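Local coordinates for malonyl CoA-acyl carrier protein transacylase (Clostridium perfringens, PDB 3PTW), which probably transfers the malonyl group from malonyl-CoA to acyl carrier protein, the step that supplies extender units for fatty acid synthesis, at residues A[129-134]-A[165-170]; A[30-35]-A[69-74]. All blocks are in the same frame, centred on the assembly; numbering follows the deposited sequence.

Overall arrangement
Contact 2 pairs two helices, 27-40 and 59-79, and closes first along the chain; contact 1, between strands 129-135 and 165-169, follows it in series. Their centres are 32 Å apart and their nearest atoms about 17 Å apart, on opposite sides of the chain's centre. Contact 1 belongs to the four-stranded antiparallel sheet of the smaller, ferredoxin-like subdomain, whereas contact 2 joins helices of the larger part, which also holds the mainly parallel sheet with strands 4-8 and 86-89. In relatives the active site lies between these two parts, so the two contacts represent the two different parts of the fold that meet there.

Contact 1. Residues A[129-134]-A[165-170]; sequences GGMVAV and QIVISG
Val-134 and Ile-168 show how an antiparallel strand pair divides its two faces. On the face they share with Val-132 and Ile-166, packing is dense: CG2 of Val-134 rests 3.9 Å from CG1 of Ile-168, the two side chains slanting across one another, and the same CG1 lies 3.9 Å from CB of Val-132. Ile-168 reaches both valines because its CG1 sits between its own backbone N and carbonyl carbon (chi1 60°). Helices 139-149 and 172-184 cover this layer, with Val-142 touching three of its residues. The other face is looser. Met-131 bends at chi3 (88°), and its CE comes 3.9 Å from CG1 of Val-167, while its CG lies 3.7 Å from CB of Ser-169; Ala-133 and Val-167 stay partly exposed there. The hydroxyl of Ser-169 is hydrogen-bonded to the carbonyl of Phe-198. Between the faces runs a ladder of backbone bonds, strong at Val-132 N to Ile-168 O (2.8 Å) and at Val-134 N to Ile-166 O (2.7 Å). At the glycine end, where the chain bends away from the strand, one bond of the pair is weak, Gly-170 N to Gly-130 O (3.4 Å), but its partner, Gly-130 N to Gly-170 O, is an ordinary 3.0 Å. Strands 155-162 and 188-191 flank the pair, which thus forms the centre of an antiparallel sheet backed by two helices, the ferredoxin-like subdomain characteristic of malonyl-CoA:ACP transacylases.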
loop_
_atom_site.group_PDB
_atom_site.type_symbol
_atom_site.label_atom_id
_atom_site.label_comp_id
_atom_site.label_asym_id
_atom_site.label_seq_id
_atom_site.Cartn_x
_atom_site.Cartn_y
_atom_site.Cartn_z
ATOM N N GLY A 129 -6.497 -18.645 9.043
ATOM C CA GLY A 129 -5.234 -18.026 8.692
ATOM C C GLY A 129 -5.146 -16.660 9.327
ATOM O O GLY A 129 -6.161 -16.102 9.736
ATOM N N GLY A 130 -3.936 -16.120 9.406
ATOM C CA GLY A 130 -3.717 -14.802 10.007
ATOM C C GLY A 130 -2.377 -14.222 9.619
ATOM O O GLY A 130 -1.750 -14.669 8.659
ATOM N N MET A 131 -1.944 -13.201 10.353
ATOM C CA MET A 131 -0.670 -12.555 10.074
ATOM C C MET A 131 0.053 -12.243 11.372
ATOM O O MET A 131 -0.587 -11.978 12.404
ATOM C CB MET A 131 -0.873 -11.288 9.244
ATOM C CG MET A 131 -1.525 -11.548 7.879
ATOM S SD MET A 131 -1.859 -10.022 6.969
ATOM C CE MET A 131 -0.282 -9.830 6.116
ATOM N N VAL A 132 1.383 -12.289 11.312
ATOM C CA VAL A 132 2.216 -12.064 12.480
ATOM C C VAL A 132 3.339 -11.073 12.175
ATOM O O VAL A 132 4.140 -11.295 11.252
ATOM C CB VAL A 132 2.791 -13.400 13.033
ATOM C CG1 VAL A 132 3.772 -13.145 14.172
ATOM C CG2 VAL A 132 1.662 -14.322 13.503
ATOM N N ALA A 133 3.383 -9.986 12.949
ATOM C CA ALA A 133 4.506 -9.045 12.913
ATOM C C ALA A 133 5.755 -9.701 13.522
ATOM O O ALA A 133 5.682 -10.334 14.573
ATOM C CB ALA A 133 4.161 -7.747 13.664
ATOM N N VAL A 134 6.892 -9.566 12.845
ATOM C CA VAL A 134 8.149 -10.174 13.303
ATOM C C VAL A 134 9.187 -9.059 13.486
ATOM O O VAL A 134 9.500 -8.342 12.541
ATOM C CB VAL A 134 8.664 -11.253 12.318
ATOM C CG1 VAL A 134 10.018 -11.815 12.763
ATOM C CG2 VAL A 134 7.653 -12.390 12.178
ATOM N N GLN A 165 11.645 -5.226 10.679
ATOM C CA GLN A 165 10.170 -5.216 10.564
ATOM C C GLN A 165 9.652 -6.039 9.381
ATOM O O GLN A 165 9.613 -5.578 8.231
ATOM C CB GLN A 165 9.615 -3.791 10.581
ATOM C CG GLN A 165 9.549 -3.211 11.993
ATOM C CD GLN A 165 8.780 -1.917 12.061
ATOM O OE1 GLN A 165 7.740 -1.832 12.723
ATOM N NE2 GLN A 165 9.274 -0.897 11.371
ATOM N N ILE A 166 9.290 -7.284 9.696
ATOM C CA ILE A 166 8.806 -8.261 8.728
ATOM C C ILE A 166 7.386 -8.674 9.130
ATOM O O ILE A 166 7.025 -8.555 10.297
ATOM C CB ILE A 166 9.752 -9.475 8.673
ATOM C CG1 ILE A 166 11.080 -9.055 8.016
ATOM C CG2 ILE A 166 9.121 -10.673 7.923
ATOM C CD1 ILE A 166 12.211 -10.021 8.219
ATOM N N VAL A 167 6.574 -9.098 8.163
ATOM C CA VAL A 167 5.316 -9.773 8.492
ATOM C C VAL A 167 5.292 -11.153 7.851
ATOM O O VAL A 167 5.652 -11.316 6.687
ATOM C CB VAL A 167 4.058 -8.951 8.090
ATOM C CG1 VAL A 167 2.779 -9.647 8.568
ATOM C CG2 VAL A 167 4.126 -7.490 8.631
ATOM N N ILE A 168 4.894 -12.159 8.620
ATOM C CA ILE A 168 4.662 -13.487 8.044
ATOM C C ILE A 168 3.184 -13.848 8.099
ATOM O O ILE A 168 2.459 -13.399 8.987
ATOM C CB ILE A 168 5.509 -14.573 8.743
ATOM C CG1 ILE A 168 5.183 -14.678 10.249
ATOM C CG2 ILE A 168 6.994 -14.312 8.490
ATOM C CD1 ILE A 168 5.885 -15.865 10.984
ATOM N N SER A 169 2.727 -14.667 7.159
ATOM C CA SER A 169 1.316 -15.076 7.163
ATOM C C SER A 169 1.156 -16.539 6.770
ATOM O O SER A 169 2.100 -17.178 6.278
ATOM C CB SER A 169 0.467 -14.158 6.265
ATOM O OG SER A 169 0.713 -14.433 4.908
ATOM N N GLY A 170 -0.036 -17.069 7.001
ATOM C CA GLY A 170 -0.281 -18.482 6.772
ATOM C C GLY A 170 -1.332 -19.018 7.723
ATOM O O GLY A 170 -2.165 -18.259 8.228
#

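Contact 2. Residues A[30-35]-A[69-74]; sequences KEVFKR and TNMAIL
A chi1 of 165° in Val-32 swings CG1 opposite the backbone N and out to the facing helix, where it meets the CG of Met-71 at 3.8 Å. The methionine extends toward it in turn, its chi1 of -171° carrying CG away from its own amide nitrogen, and the two side chains cross at about a right angle. The same valine methyl also closes on the backbone of the next residue, CG1 of Val-32 lying 3.6 Å from N of Ala-72. The small side chain of Ala-72 is consistent with so close an approach: the nearest pair of CA atoms, those of Val-32 and Ala-72, stands only 5.4 Å apart, and the segment axes approach to 8.6 Å at an angle of 149°. One residue on from Val-32, the ring of Phe-33 leans in obliquely, placing CE2 3.5 Å from CB of Ala-72 and CZ 3.8 Å from OG1 of Thr-69. That hydroxyl is hydrogen-bonded to the carbonyl of Ala-65 in its own helix, so it already has a polar partner and meets the ring as a van der Waals neighbour. Phe-106 touches Val-32 and Met-71, and Phe-49 meets the ring of Phe-33, extending the apolar layer. No hydrogen bond links the two segments; their association within this part of the acyltransferase fold therefore rests on close shape matching between methyl, methylene and aromatic groups.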
loop_
_atom_site.group_PDB
_atom_site.type_symbol
_atom_site.label_atom_id
_atom_site.label_comp_id
_atom_site.label_asym_id
_atom_site.label_seq_id
_atom_site.Cartn_x
_atom_site.Cartn_y
_atom_site.Cartn_z
ATOM N N LYS A 30 -12.845 17.480 -4.185
ATOM C CA LYS A 30 -14.298 17.329 -4.247
ATOM C C LYS A 30 -14.704 16.524 -5.490
ATOM O O LYS A 30 -15.483 15.568 -5.399
ATOM C CB LYS A 30 -14.968 18.720 -4.248
ATOM C CG LYS A 30 -16.443 18.740 -3.798
ATOM C CD LYS A 30 -17.050 20.161 -3.719
ATOM C CE LYS A 30 -16.689 20.922 -2.424
ATOM N NZ LYS A 30 -15.477 21.816 -2.530
ATOM N N GLU A 31 -14.143 16.891 -6.639
ATOM C CA GLU A 31 -14.492 16.259 -7.913
ATOM C C GLU A 31 -14.099 14.779 -7.946
ATOM O O GLU A 31 -14.820 13.949 -8.516
ATOM C CB GLU A 31 -13.852 17.033 -9.076
ATOM C CG GLU A 31 -14.096 16.448 -10.470
ATOM C CD GLU A 31 -13.676 17.386 -11.601
ATOM O OE1 GLU A 31 -14.280 17.295 -12.693
ATOM O OE2 GLU A 31 -12.753 18.215 -11.406
ATOM N N VAL A 32 -12.969 14.447 -7.326
ATOM C CA VAL A 32 -12.526 13.057 -7.279
ATOM C C VAL A 32 -13.509 12.165 -6.516
ATOM O O VAL A 32 -13.758 11.018 -6.918
ATOM C CB VAL A 32 -11.092 12.918 -6.725
ATOM C CG1 VAL A 32 -10.803 11.477 -6.335
ATOM C CG2 VAL A 32 -10.089 13.391 -7.764
ATOM N N PHE A 33 -14.068 12.694 -5.430
ATOM C CA PHE A 33 -15.049 11.955 -4.631
ATOM C C PHE A 33 -16.341 11.757 -5.397
ATOM O O PHE A 33 -16.949 10.682 -5.341
ATOM C CB PHE A 33 -15.306 12.644 -3.280
ATOM C CG PHE A 33 -14.382 12.189 -2.202
ATOM C CD1 PHE A 33 -14.756 11.166 -1.334
ATOM C CD2 PHE A 33 -13.104 12.737 -2.088
ATOM C CE1 PHE A 33 -13.883 10.711 -0.350
ATOM C CE2 PHE A 33 -12.227 12.292 -1.105
ATOM C CZ PHE A 33 -12.624 11.266 -0.231
ATOM N N LYS A 34 -16.748 12.803 -6.118
ATOM C CA LYS A 34 -17.917 12.752 -6.993
ATOM C C LYS A 34 -17.784 11.620 -8.022
ATOM O O LYS A 34 -18.707 10.832 -8.214
ATOM C CB LYS A 34 -18.113 14.105 -7.694
ATOM C CG LYS A 34 -19.288 14.937 -7.187
ATOM C CD LYS A 34 -19.074 15.501 -5.798
ATOM C CE LYS A 34 -20.332 16.204 -5.302
ATOM N NZ LYS A 34 -20.344 16.301 -3.814
ATOM N N ARG A 35 -16.614 11.526 -8.644
ATOM C CA ARG A 35 -16.348 10.525 -9.671
ATOM C C ARG A 35 -16.307 9.098 -9.104
ATOM O O ARG A 35 -16.698 8.138 -9.777
ATOM C CB ARG A 35 -15.032 10.847 -10.378
ATOM C CG ARG A 35 -15.095 12.053 -11.309
ATOM C CD ARG A 35 -13.695 12.547 -11.661
ATOM N NE ARG A 35 -12.885 11.533 -12.344
ATOM C CZ ARG A 35 -11.553 11.542 -12.427
ATOM N NH1 ARG A 35 -10.923 10.563 -13.077
ATOM N NH2 ARG A 35 -10.846 12.511 -11.862
ATOM N N THR A 69 -9.353 8.471 -1.506
ATOM C CA THR A 69 -8.720 9.440 -0.625
ATOM C C THR A 69 -7.320 9.822 -1.134
ATOM O O THR A 69 -7.000 11.017 -1.250
ATOM C CB THR A 69 -8.730 8.909 0.824
ATOM O OG1 THR A 69 -10.085 8.942 1.308
ATOM C CG2 THR A 69 -7.835 9.744 1.748
ATOM N N ASN A 70 -6.518 8.808 -1.461
ATOM C CA ASN A 70 -5.195 8.993 -2.082
ATOM C C ASN A 70 -5.241 9.862 -3.351
ATOM O O ASN A 70 -4.385 10.723 -3.555
ATOM C CB ASN A 70 -4.531 7.634 -2.384
ATOM C CG ASN A 70 -4.128 6.861 -1.117
ATOM O OD1 ASN A 70 -4.323 7.333 -0.005
ATOM N ND2 ASN A 70 -3.558 5.663 -1.293
ATOM N N MET A 71 -6.264 9.648 -4.178
ATOM C CA MET A 71 -6.404 10.372 -5.439
ATOM C C MET A 71 -6.824 11.835 -5.215
ATOM O O MET A 71 -6.257 12.752 -5.820
ATOM C CB MET A 71 -7.410 9.643 -6.339
ATOM C CG MET A 71 -7.507 10.156 -7.773
ATOM S SD MET A 71 -5.986 10.055 -8.758
ATOM C CE MET A 71 -6.630 10.538 -10.359
ATOM N N ALA A 72 -7.805 12.038 -4.339
ATOM C CA ALA A 72 -8.265 13.375 -3.964
ATOM C C ALA A 72 -7.117 14.259 -3.463
ATOM O O ALA A 72 -7.050 15.422 -3.812
ATOM C CB ALA A 72 -9.363 13.274 -2.904
ATOM N N ILE A 73 -6.217 13.687 -2.662
ATOM C CA ILE A 73 -5.030 14.396 -2.175
ATOM C C ILE A 73 -3.992 14.635 -3.281
ATOM O O ILE A 73 -3.473 15.750 -3.444
ATOM C CB ILE A 73 -4.375 13.644 -0.983
ATOM C CG1 ILE A 73 -5.327 13.639 0.223
ATOM C CG2 ILE A 73 -3.008 14.277 -0.608
ATOM C CD1 ILE A 73 -4.951 12.641 1.323
ATOM N N LEU A 74 -3.696 13.581 -4.038
ATOM C CA LEU A 74 -2.776 13.674 -5.164
ATOM C C LEU A 74 -3.164 14.773 -6.172
ATOM O O LEU A 74 -2.293 15.507 -6.665
ATOM C CB LEU A 74 -2.705 12.329 -5.881
ATOM C CG LEU A 74 -1.964 12.300 -7.228
ATOM C CD1 LEU A 74 -0.483 12.648 -7.051
ATOM C CD2 LEU A 74 -2.138 10.938 -7.894
#